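Local coordinates for protein chromatin structure-remodeling complex subunit RSC2 (Saccharomyces cerevisiae, PDB 4BB7) that serves as a subunit of the RSC complex, which remodels chromatin in an ATP-dependent manner, and binds histone H3 through the BAH domain modelled here, at residues 37-42 with 200-205; 72-77 with 135-140; 126-131 with 140-145; 183-188 with 206-211. One frame throughout, in Å; residues are numbered along the deposited sequence.

In the fold
Contact 2 (72-77 with 135-140) is the hub. Its centre lies about 13 Å from that of contact 4, 14 Å from that of contact 3 and 16 Å from that of contact 1, and it touches all three. Segment 72-77 runs beside the chain that links contacts 1 and 4: His75 N probably bonds to Ala205 O at 3.1 Å, and Val77 N to Tyr207 O at 2.8 Å, in the small parallel sheet of 75-76 and 206-207. Contacts 2 and 3 share Asn140 and the hairpin 130-133/138-141, just beyond which, at Arg143 and Thr144, a sulfate ion binds. Contacts 3 and 4 stay apart, their nearest atoms about 11 Å from each other.

Contact 1: residues 37-42 with 200-205; sequences NQNDPQ and PPLVGA
Asn39 brings its carboxamide nitrogen very near to a proline carbonyl and still makes a weak hydrogen bond: ND2 lies 2.7 Å from Pro200 O, but the N-H...O angle is only 118°. The donor sits at the third position of a type I beta turn, Asn37 to Asp40, in the BAH-domain loop between strands 32-35 and 45-54, and the proline-rich segment 200-205 runs past it. Asn37 stiffens this turn with an Asx turn, its OD1 accepting from Asn39 N at 3.0 Å, with the donor well above the amide plane. Because CG of Asn37 stands anti to the backbone N (chi1 175°), the carboxamide faces segment 200-205, and the same OD1 rests 3.8 Å from Pro200 CD. The flip of the Asn39 amide is fixed by Ser196, whose backbone N bonds to OD1; ND2 is thereby left to face Pro200 O. Behind this junction the Pro200 ring packs on Ile45, Trp66 and Tyr68, so the turn and the proline segment are both seated against strands of the main sheet. On its more exposed side the contact is closed by Leu202, whose CD1 lies against Asn39 CB at 3.7 Å.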
# COMPACT_ATOMS: atom_id res chain seq x y z
N ASN A 37 8.85 5.70 -14.62
CA ASN A 37 7.62 5.18 -15.19
C ASN A 37 7.88 3.92 -16.00
O ASN A 37 8.58 3.96 -17.01
CB ASN A 37 6.94 6.25 -16.06
CG ASN A 37 5.72 5.72 -16.78
OD1 ASN A 37 5.13 4.71 -16.40
ND2 ASN A 37 5.32 6.42 -17.84
N GLN A 38 7.32 2.80 -15.54
CA GLN A 38 7.58 1.50 -16.16
C GLN A 38 6.92 1.34 -17.52
O GLN A 38 7.12 0.33 -18.19
CB GLN A 38 7.12 0.37 -15.24
CG GLN A 38 7.69 0.42 -13.84
CD GLN A 38 6.99 -0.54 -12.91
OE1 GLN A 38 6.28 -1.45 -13.35
NE2 GLN A 38 7.18 -0.34 -11.61
N ASN A 39 6.13 2.33 -17.93
CA ASN A 39 5.58 2.34 -19.28
C ASN A 39 6.47 3.12 -20.25
O ASN A 39 6.44 2.90 -21.46
CB ASN A 39 4.15 2.89 -19.30
CG ASN A 39 3.12 1.85 -18.87
OD1 ASN A 39 3.36 0.65 -18.95
ND2 ASN A 39 1.96 2.32 -18.42
N ASP A 40 7.29 4.03 -19.70
CA ASP A 40 8.19 4.85 -20.51
C ASP A 40 9.34 5.38 -19.65
O ASP A 40 9.15 6.29 -18.84
CB ASP A 40 7.42 6.02 -21.13
CG ASP A 40 8.26 6.80 -22.13
OD1 ASP A 40 9.50 6.64 -22.14
OD2 ASP A 40 7.67 7.58 -22.91
N PRO A 41 10.54 4.82 -19.84
CA PRO A 41 11.71 5.12 -19.01
C PRO A 41 12.26 6.53 -19.22
O PRO A 41 13.21 6.92 -18.54
CB PRO A 41 12.75 4.08 -19.46
CG PRO A 41 11.97 3.03 -20.19
CD PRO A 41 10.84 3.77 -20.83
N GLN A 42 11.67 7.28 -20.15
CA GLN A 42 12.18 8.62 -20.44
C GLN A 42 11.10 9.69 -20.30
O GLN A 42 11.33 10.86 -20.59
CB GLN A 42 12.83 8.66 -21.83
CG GLN A 42 14.06 7.77 -21.95
CD GLN A 42 14.78 7.89 -23.29
OE1 GLN A 42 14.14 7.97 -24.34
NE2 GLN A 42 16.10 7.91 -23.25
N PRO A 200 1.08 4.92 -14.55
CA PRO A 200 -0.03 5.58 -15.25
C PRO A 200 -0.30 4.86 -16.56
O PRO A 200 0.50 4.03 -16.97
CB PRO A 200 0.53 6.99 -15.52
CG PRO A 200 1.59 7.19 -14.50
CD PRO A 200 2.20 5.84 -14.30
N PRO A 201 -1.42 5.19 -17.23
CA PRO A 201 -1.78 4.50 -18.47
C PRO A 201 -0.68 4.61 -19.52
O PRO A 201 0.03 5.62 -19.56
CB PRO A 201 -3.03 5.26 -18.95
CG PRO A 201 -3.59 5.88 -17.71
CD PRO A 201 -2.40 6.23 -16.88
N LEU A 202 -0.53 3.59 -20.35
CA LEU A 202 0.43 3.63 -21.45
C LEU A 202 0.05 4.71 -22.46
O LEU A 202 0.92 5.34 -23.06
CB LEU A 202 0.52 2.26 -22.14
CG LEU A 202 1.56 2.14 -23.26
CD1 LEU A 202 2.97 2.42 -22.73
CD2 LEU A 202 1.51 0.76 -23.91
N VAL A 203 -1.25 4.92 -22.63
CA VAL A 203 -1.75 5.98 -23.50
C VAL A 203 -3.25 6.15 -23.33
O VAL A 203 -3.98 5.17 -23.13
CB VAL A 203 -1.42 5.71 -24.98
CG1 VAL A 203 -2.10 4.43 -25.45
CG2 VAL A 203 -1.84 6.89 -25.85
N GLY A 204 -3.71 7.39 -23.40
CA GLY A 204 -5.13 7.69 -23.27
C GLY A 204 -5.83 7.61 -24.61
O GLY A 204 -5.27 7.14 -25.59
N ALA A 205 -7.08 8.08 -24.65
CA ALA A 205 -7.86 8.04 -25.87
C ALA A 205 -8.50 9.39 -26.16
O ALA A 205 -8.61 10.24 -25.28
CB ALA A 205 -8.93 6.96 -25.80

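Contact 2: residues 72-77 with 135-140; sequences QTVHRV and SDKIFN
Phe139 points the rim of its ring into the backbone and side chains of 73-75. Phe139 CE1 lies 3.6 Å from Val74 O and its CZ lies 3.8 Å from Thr73 OG1, both oxygens near the ring plane, while His75 CB meets Phe139 CE1 obliquely at 3.6 Å. Beside the ring, Val74 packs against the aliphatic part of Lys137, Val74 CB to Lys137 CD 4.0 Å; the lysine chain bends at chi2 (-51°), laying its methylenes on the valine, and again at chi4, which takes NZ to Glu134 O. Between the two backbones a water donates to Lys137 O at 2.6 Å and, at 3.3 Å, to Val74 O. The next shell sets these groups in place. His75 ND1 donates to Thr73 OG1 at 3.1 Å, and that hydroxyl in turn bonds to Pro70 O; at its other nitrogen, NE2, the imidazole pairs with Ser173. A valine in place of Thr73 would probably leave Pro70 O and His75 ND1 without this mate and hold the imidazole less firmly. Lys137 itself belongs to a G1 beta bulge, sharing Asn133 with Ile138, in the hairpin 130-133/138-141. From the neighbouring strand Tyr132 OH makes a direct hydrogen bond to Val74 N. None crosses between 72-77 and 135-140 themselves: apolar packing, one water and oxygens facing the weakly positive hydrogens of an aromatic edge, a probably favourable approach, join them.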
# COMPACT_ATOMS: atom_id res chain seq x y z
N GLN A 72 -1.74 10.83 -21.45
CA GLN A 72 -2.12 9.78 -20.51
C GLN A 72 -3.58 9.85 -20.09
O GLN A 72 -4.03 9.04 -19.28
CB GLN A 72 -1.21 9.81 -19.28
CG GLN A 72 0.23 9.40 -19.56
CD GLN A 72 1.17 9.69 -18.40
OE1 GLN A 72 0.97 10.65 -17.65
NE2 GLN A 72 2.19 8.85 -18.25
N THR A 73 -4.32 10.80 -20.64
CA THR A 73 -5.73 10.98 -20.26
C THR A 73 -6.70 10.70 -21.41
O THR A 73 -6.32 10.60 -22.58
CB THR A 73 -6.00 12.40 -19.73
OG1 THR A 73 -5.61 13.36 -20.71
CG2 THR A 73 -5.25 12.65 -18.43
N VAL A 74 -7.97 10.57 -21.05
CA VAL A 74 -9.04 10.48 -22.03
C VAL A 74 -9.70 11.84 -22.14
O VAL A 74 -10.17 12.40 -21.14
CB VAL A 74 -10.08 9.43 -21.61
CG1 VAL A 74 -11.24 9.41 -22.59
CG2 VAL A 74 -9.44 8.05 -21.52
N HIS A 75 -9.74 12.39 -23.35
CA HIS A 75 -10.28 13.73 -23.57
C HIS A 75 -10.75 13.95 -25.01
O HIS A 75 -10.32 13.26 -25.93
CB HIS A 75 -9.24 14.78 -23.21
CG HIS A 75 -7.95 14.62 -23.96
ND1 HIS A 75 -6.91 13.85 -23.48
CD2 HIS A 75 -7.54 15.11 -25.15
CE1 HIS A 75 -5.91 13.89 -24.35
NE2 HIS A 75 -6.27 14.65 -25.37
N ARG A 76 -11.63 14.93 -25.17
CA ARG A 76 -12.10 15.35 -26.49
C ARG A 76 -10.91 15.63 -27.41
O ARG A 76 -9.94 16.26 -27.01
CB ARG A 76 -12.99 16.59 -26.38
CG ARG A 76 -14.29 16.34 -25.63
CD ARG A 76 -14.98 17.64 -25.23
NE ARG A 76 -15.10 18.58 -26.34
CZ ARG A 76 -16.00 19.56 -26.40
NH1 ARG A 76 -16.87 19.73 -25.41
NH2 ARG A 76 -16.03 20.37 -27.44
N VAL A 77 -11.01 15.15 -28.64
CA VAL A 77 -9.91 15.27 -29.59
C VAL A 77 -9.51 16.72 -29.82
O VAL A 77 -8.39 17.01 -30.26
CB VAL A 77 -10.30 14.63 -30.93
CG1 VAL A 77 -11.39 15.44 -31.62
CG2 VAL A 77 -9.08 14.50 -31.83
N SER A 135 -12.85 8.32 -13.37
CA SER A 135 -14.06 7.52 -13.49
C SER A 135 -14.94 8.00 -14.64
O SER A 135 -15.39 7.20 -15.46
CB SER A 135 -14.82 7.54 -12.17
OG SER A 135 -14.01 7.06 -11.11
N ASP A 136 -15.18 9.30 -14.70
CA ASP A 136 -16.06 9.86 -15.72
C ASP A 136 -15.27 10.57 -16.83
O ASP A 136 -15.84 11.01 -17.83
CB ASP A 136 -17.05 10.82 -15.08
CG ASP A 136 -17.76 10.21 -13.88
OD1 ASP A 136 -18.70 9.42 -14.08
OD2 ASP A 136 -17.37 10.53 -12.74
N LYS A 137 -13.95 10.66 -16.64
CA LYS A 137 -13.09 11.35 -17.59
C LYS A 137 -13.47 12.83 -17.69
O LYS A 137 -13.58 13.38 -18.79
CB LYS A 137 -13.13 10.68 -18.96
CG LYS A 137 -12.99 9.16 -18.91
CD LYS A 137 -11.78 8.74 -18.09
CE LYS A 137 -11.57 7.24 -18.14
NZ LYS A 137 -12.77 6.49 -17.65
N ILE A 138 -13.66 13.46 -16.54
CA ILE A 138 -14.01 14.87 -16.46
C ILE A 138 -12.81 15.69 -16.00
O ILE A 138 -12.10 15.29 -15.08
CB ILE A 138 -15.15 15.10 -15.46
CG1 ILE A 138 -16.44 14.46 -15.96
CG2 ILE A 138 -15.36 16.58 -15.22
CD1 ILE A 138 -16.92 15.01 -17.28
N PHE A 139 -12.60 16.83 -16.64
CA PHE A 139 -11.60 17.79 -16.17
C PHE A 139 -12.32 18.87 -15.36
O PHE A 139 -13.27 19.47 -15.84
CB PHE A 139 -10.86 18.43 -17.34
CG PHE A 139 -9.97 17.48 -18.12
CD1 PHE A 139 -10.51 16.59 -19.03
CD2 PHE A 139 -8.60 17.51 -17.95
CE1 PHE A 139 -9.69 15.73 -19.75
CE2 PHE A 139 -7.77 16.65 -18.66
CZ PHE A 139 -8.32 15.77 -19.56
N ASN A 140 -11.86 19.11 -14.14
CA ASN A 140 -12.42 20.17 -13.30
C ASN A 140 -11.37 21.19 -12.89
O ASN A 140 -10.34 20.83 -12.32
CB ASN A 140 -13.07 19.57 -12.05
CG ASN A 140 -14.34 18.80 -12.36
OD1 ASN A 140 -14.44 17.61 -12.08
ND2 ASN A 140 -15.32 19.48 -12.96
O HOH W 1 -13.22 13.61 -21.36

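Contact 3: residues 126-131 with 140-145; sequences FVCEFR and NKIRTW. With SO4 (sulfate ion), chain E.
Phe130 and Lys141 form a non-hydrogen-bonded antiparallel pair, followed by the hydrogen-bonded pair of Arg131 and Asn140, in the beta hairpin 130-133/138-141 of the BAH domain. Ile142 N extends the ladder by one bond, to Glu129 O at 3.0 Å, nearly in line with the C=O. On one side Glu129 and Lys141 meet in a salt bridge, NZ 2.9 Å from OE2 and on its anti lone pair; the lysine chain is extended until chi4 (65°) turns the ammonium toward the acid. Tyr82 OH holds the other oxygen, so both carboxylate oxygens are held, and CG of Glu129 covers part of one face of the Phe130 ring. On the other face of the hairpin Arg131 sets one face of its guanidinium over CB of Asn140, which lies 3.6 Å from the plane and over its centre, with the amide plane turned 40° from it. Past the paired strands the chain curls round a sulfate ion, probably from the crystallisation liquor: Arg143 N, at 2.6 Å, and Thr144 N both donate to O2, and Thr144 OG1 donates to O3. Ile142 points back at 126-131, its CD1 at the edge of the Trp145 ring and in its plane; the indole also stacks on His108. Next to it Cys128 makes an oblique sulfur-aromatic contact, SG 3.9 Å from both Trp145 CZ3 and Ile142 CD1.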
# COMPACT_ATOMS: atom_id res chain seq x y z
N PHE A 126 6.43 22.25 -14.78
CA PHE A 126 5.10 21.88 -15.26
C PHE A 126 4.07 22.82 -14.65
O PHE A 126 4.32 23.44 -13.62
CB PHE A 126 4.75 20.44 -14.85
CG PHE A 126 5.78 19.42 -15.25
CD1 PHE A 126 5.83 18.93 -16.54
CD2 PHE A 126 6.66 18.92 -14.31
CE1 PHE A 126 6.77 17.98 -16.90
CE2 PHE A 126 7.61 17.96 -14.66
CZ PHE A 126 7.67 17.49 -15.95
N VAL A 127 2.91 22.94 -15.30
CA VAL A 127 1.82 23.73 -14.74
C VAL A 127 0.54 22.91 -14.68
O VAL A 127 0.28 22.09 -15.56
CB VAL A 127 1.57 25.02 -15.56
CG1 VAL A 127 1.00 24.70 -16.92
CG2 VAL A 127 0.62 25.95 -14.80
N CYS A 128 -0.24 23.14 -13.64
CA CYS A 128 -1.50 22.43 -13.47
C CYS A 128 -2.66 23.41 -13.28
O CYS A 128 -2.62 24.28 -12.40
CB CYS A 128 -1.43 21.45 -12.29
SG CYS A 128 -3.00 20.64 -11.88
N GLU A 129 -3.68 23.27 -14.11
CA GLU A 129 -4.90 24.03 -13.95
C GLU A 129 -6.05 23.10 -13.56
O GLU A 129 -6.86 23.43 -12.69
CB GLU A 129 -5.25 24.77 -15.24
CG GLU A 129 -6.46 25.67 -15.11
CD GLU A 129 -6.83 26.32 -16.42
OE1 GLU A 129 -6.31 25.89 -17.46
OE2 GLU A 129 -7.65 27.27 -16.41
N PHE A 130 -6.12 21.94 -14.21
CA PHE A 130 -7.23 21.02 -14.04
C PHE A 130 -6.87 19.77 -13.24
O PHE A 130 -5.74 19.27 -13.31
CB PHE A 130 -7.76 20.58 -15.41
CG PHE A 130 -8.20 21.72 -16.28
CD1 PHE A 130 -9.50 22.21 -16.20
CD2 PHE A 130 -7.32 22.30 -17.18
CE1 PHE A 130 -9.91 23.26 -17.00
CE2 PHE A 130 -7.72 23.35 -17.98
CZ PHE A 130 -9.02 23.83 -17.89
N ARG A 131 -7.83 19.26 -12.49
CA ARG A 131 -7.74 17.92 -11.93
C ARG A 131 -8.52 16.97 -12.83
O ARG A 131 -9.43 17.38 -13.54
CB ARG A 131 -8.26 17.88 -10.49
CG ARG A 131 -9.64 18.49 -10.28
CD ARG A 131 -10.08 18.34 -8.83
NE ARG A 131 -11.35 19.00 -8.55
CZ ARG A 131 -12.54 18.41 -8.64
NH1 ARG A 131 -12.62 17.14 -9.01
NH2 ARG A 131 -13.64 19.10 -8.36
N ASN A 140 -11.86 19.11 -14.14
CA ASN A 140 -12.42 20.17 -13.30
C ASN A 140 -11.37 21.19 -12.89
O ASN A 140 -10.34 20.83 -12.32
CB ASN A 140 -13.07 19.57 -12.05
CG ASN A 140 -14.34 18.80 -12.36
OD1 ASN A 140 -14.44 17.61 -12.08
ND2 ASN A 140 -15.32 19.48 -12.96
N LYS A 141 -11.63 22.46 -13.18
CA LYS A 141 -10.69 23.52 -12.82
C LYS A 141 -10.50 23.58 -11.31
O LYS A 141 -11.46 23.49 -10.55
CB LYS A 141 -11.18 24.88 -13.33
CG LYS A 141 -10.23 26.02 -12.99
CD LYS A 141 -10.81 27.36 -13.42
CE LYS A 141 -9.85 28.50 -13.13
NZ LYS A 141 -8.60 28.41 -13.93
N ILE A 142 -9.25 23.74 -10.88
CA ILE A 142 -8.94 23.78 -9.46
C ILE A 142 -8.91 25.22 -8.93
O ILE A 142 -8.13 26.04 -9.39
CB ILE A 142 -7.60 23.08 -9.15
CG1 ILE A 142 -7.50 21.77 -9.93
CG2 ILE A 142 -7.46 22.82 -7.65
CD1 ILE A 142 -6.19 21.03 -9.74
N ARG A 143 -9.77 25.49 -7.96
CA ARG A 143 -9.86 26.82 -7.36
C ARG A 143 -9.19 26.85 -5.99
O ARG A 143 -8.70 27.89 -5.55
CB ARG A 143 -11.33 27.23 -7.21
CG ARG A 143 -12.17 27.07 -8.48
CD ARG A 143 -11.69 27.98 -9.60
NE ARG A 143 -12.65 28.05 -10.69
CZ ARG A 143 -13.54 29.03 -10.86
NH1 ARG A 143 -13.58 30.04 -10.00
NH2 ARG A 143 -14.38 29.00 -11.88
N THR A 144 -9.17 25.71 -5.31
CA THR A 144 -8.59 25.61 -3.97
C THR A 144 -7.33 24.76 -4.01
O THR A 144 -7.34 23.60 -3.61
CB THR A 144 -9.59 25.00 -2.97
OG1 THR A 144 -10.86 25.66 -3.09
CG2 THR A 144 -9.09 25.14 -1.54
N TRP A 145 -6.24 25.35 -4.49
CA TRP A 145 -4.99 24.64 -4.73
C TRP A 145 -4.39 24.04 -3.46
O TRP A 145 -3.76 22.98 -3.51
CB TRP A 145 -3.99 25.57 -5.42
CG TRP A 145 -2.67 24.94 -5.74
CD1 TRP A 145 -1.45 25.27 -5.22
CD2 TRP A 145 -2.43 23.87 -6.67
NE1 TRP A 145 -0.47 24.47 -5.76
CE2 TRP A 145 -1.04 23.61 -6.66
CE3 TRP A 145 -3.25 23.12 -7.51
CZ2 TRP A 145 -0.46 22.62 -7.45
CZ3 TRP A 145 -2.67 22.14 -8.30
CH2 TRP A 145 -1.29 21.90 -8.27
S SO4 E . -12.29 23.61 -6.06
O1 SO4 E . -13.23 23.91 -7.13
O2 SO4 E . -10.92 23.69 -6.55
O3 SO4 E . -12.47 24.58 -4.98
O4 SO4 E . -12.55 22.26 -5.55

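Contact 4: residues 183-188 with 206-211; sequences ATPHDR and VYMRPK
Pro185 and Pro210 fit together at one end of this surface contact, CB of Pro185 against CD of Pro210 at 3.7 Å, with Pro185 O also pressed on that CD. At the other end Met208 is the bump: its CB comes 3.2 Å from Thr184 O, and the bent tail puts the CE methyl on Ala183 CB at 3.6 Å, while SD lies more loosely beside Pro185 CD. A water sits in the notch between the backbones, donating to Thr184 O and accepting from Met208 N. Arg209 reaches across between these two packings. Its CB leads away from 183-188, but a bend at chi2 (-64°) brings the guanidinium back to grip Asp187 O end-on, with NH2 at 2.7 Å and NH1 at 2.8 Å, the oxygen in the plane of the group. Tyr207 covers one face of the group, its CE2 3.4 Å above the centre. A leucine in place of Arg209 would probably leave Asp187 O without both donors and segment 183-188 less firmly tied to 206-211. Asp187 folds back on Thr184, its OD2 accepting from Thr184 N at 2.6 Å and its OD1 from the hydroxyl. The irregular loop 183-188 is joined to the chain leaving the short strand 206-207, which pairs in parallel with 75-76, not by strand bonds but by an end-on arginine-to-carbonyl grip between proline packing and a methionine contact.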
# COMPACT_ATOMS: atom_id res chain seq x y z
N ALA A 183 -15.33 7.90 -36.04
CA ALA A 183 -15.80 8.65 -34.89
C ALA A 183 -17.00 9.54 -35.22
O ALA A 183 -17.16 10.00 -36.35
CB ALA A 183 -14.67 9.49 -34.31
N THR A 184 -17.85 9.78 -34.22
CA THR A 184 -18.96 10.71 -34.34
C THR A 184 -19.04 11.57 -33.08
O THR A 184 -18.38 11.27 -32.08
CB THR A 184 -20.32 9.99 -34.53
OG1 THR A 184 -20.61 9.20 -33.37
CG2 THR A 184 -20.29 9.09 -35.76
N PRO A 185 -19.84 12.65 -33.13
CA PRO A 185 -20.01 13.53 -31.97
C PRO A 185 -20.87 12.90 -30.87
O PRO A 185 -21.10 13.54 -29.85
CB PRO A 185 -20.73 14.75 -32.56
CG PRO A 185 -20.51 14.66 -34.03
CD PRO A 185 -20.48 13.20 -34.33
N HIS A 186 -21.33 11.67 -31.08
CA HIS A 186 -22.16 11.00 -30.07
C HIS A 186 -21.64 9.62 -29.68
O HIS A 186 -22.40 8.80 -29.16
CB HIS A 186 -23.61 10.91 -30.54
CG HIS A 186 -23.80 10.07 -31.77
ND1 HIS A 186 -24.08 10.61 -33.00
CD2 HIS A 186 -23.75 8.73 -31.95
CE1 HIS A 186 -24.19 9.64 -33.89
NE2 HIS A 186 -24.00 8.49 -33.28
N ASP A 187 -20.36 9.36 -29.92
CA ASP A 187 -19.76 8.11 -29.47
C ASP A 187 -19.47 8.16 -27.97
O ASP A 187 -19.14 9.21 -27.42
CB ASP A 187 -18.49 7.80 -30.25
CG ASP A 187 -18.77 7.49 -31.71
OD1 ASP A 187 -19.86 6.95 -32.01
OD2 ASP A 187 -17.90 7.79 -32.55
N ARG A 188 -19.59 7.01 -27.31
CA ARG A 188 -19.34 6.92 -25.87
C ARG A 188 -17.89 7.24 -25.54
O ARG A 188 -16.99 7.01 -26.35
CB ARG A 188 -19.70 5.54 -25.35
CG ARG A 188 -21.20 5.32 -25.21
CD ARG A 188 -21.53 3.86 -25.00
NE ARG A 188 -22.94 3.65 -24.73
CZ ARG A 188 -23.52 2.45 -24.70
NH1 ARG A 188 -22.81 1.36 -24.94
NH2 ARG A 188 -24.82 2.35 -24.44
N VAL A 206 -8.94 9.57 -27.41
CA VAL A 206 -9.63 10.79 -27.80
C VAL A 206 -10.95 10.47 -28.48
O VAL A 206 -11.08 9.44 -29.16
CB VAL A 206 -8.77 11.66 -28.73
CG1 VAL A 206 -7.54 12.17 -27.99
CG2 VAL A 206 -8.37 10.88 -29.96
N TYR A 207 -11.94 11.34 -28.31
CA TYR A 207 -13.24 11.16 -28.92
C TYR A 207 -13.82 12.48 -29.41
O TYR A 207 -13.28 13.55 -29.15
CB TYR A 207 -14.20 10.47 -27.95
CG TYR A 207 -14.46 11.26 -26.69
CD1 TYR A 207 -13.50 11.35 -25.69
CD2 TYR A 207 -15.68 11.91 -26.49
CE1 TYR A 207 -13.74 12.06 -24.53
CE2 TYR A 207 -15.93 12.62 -25.33
CZ TYR A 207 -14.95 12.70 -24.36
OH TYR A 207 -15.19 13.41 -23.21
N MET A 208 -14.94 12.41 -30.14
CA MET A 208 -15.54 13.60 -30.74
C MET A 208 -16.73 14.11 -29.93
O MET A 208 -17.42 13.35 -29.26
CB MET A 208 -15.95 13.30 -32.19
CG MET A 208 -15.81 14.49 -33.14
SD MET A 208 -16.11 14.08 -34.88
CE MET A 208 -14.71 13.02 -35.23
N ARG A 209 -16.97 15.41 -30.00
CA ARG A 209 -18.10 16.03 -29.32
C ARG A 209 -18.53 17.30 -30.03
O ARG A 209 -17.71 17.99 -30.63
CB ARG A 209 -17.74 16.34 -27.86
CG ARG A 209 -17.83 15.15 -26.91
CD ARG A 209 -19.26 14.64 -26.79
NE ARG A 209 -19.36 13.44 -25.97
CZ ARG A 209 -19.22 12.20 -26.42
NH1 ARG A 209 -18.96 11.99 -27.71
NH2 ARG A 209 -19.32 11.17 -25.59
N PRO A 210 -19.83 17.62 -29.98
CA PRO A 210 -20.26 18.89 -30.57
C PRO A 210 -19.58 20.07 -29.88
O PRO A 210 -19.41 20.07 -28.66
CB PRO A 210 -21.78 18.91 -30.32
CG PRO A 210 -22.03 17.84 -29.29
CD PRO A 210 -20.96 16.82 -29.49
N LYS A 211 -19.17 21.06 -30.66
CA LYS A 211 -18.46 22.21 -30.12
C LYS A 211 -19.41 23.20 -29.44
O LYS A 211 -20.60 23.22 -29.72
CB LYS A 211 -17.66 22.91 -31.23
CG LYS A 211 -18.50 23.41 -32.39
CD LYS A 211 -18.99 24.83 -32.16
CE LYS A 211 -19.89 25.28 -33.29
NZ LYS A 211 -20.30 26.71 -33.16
O HOH W 2 -15.88 9.87 -31.00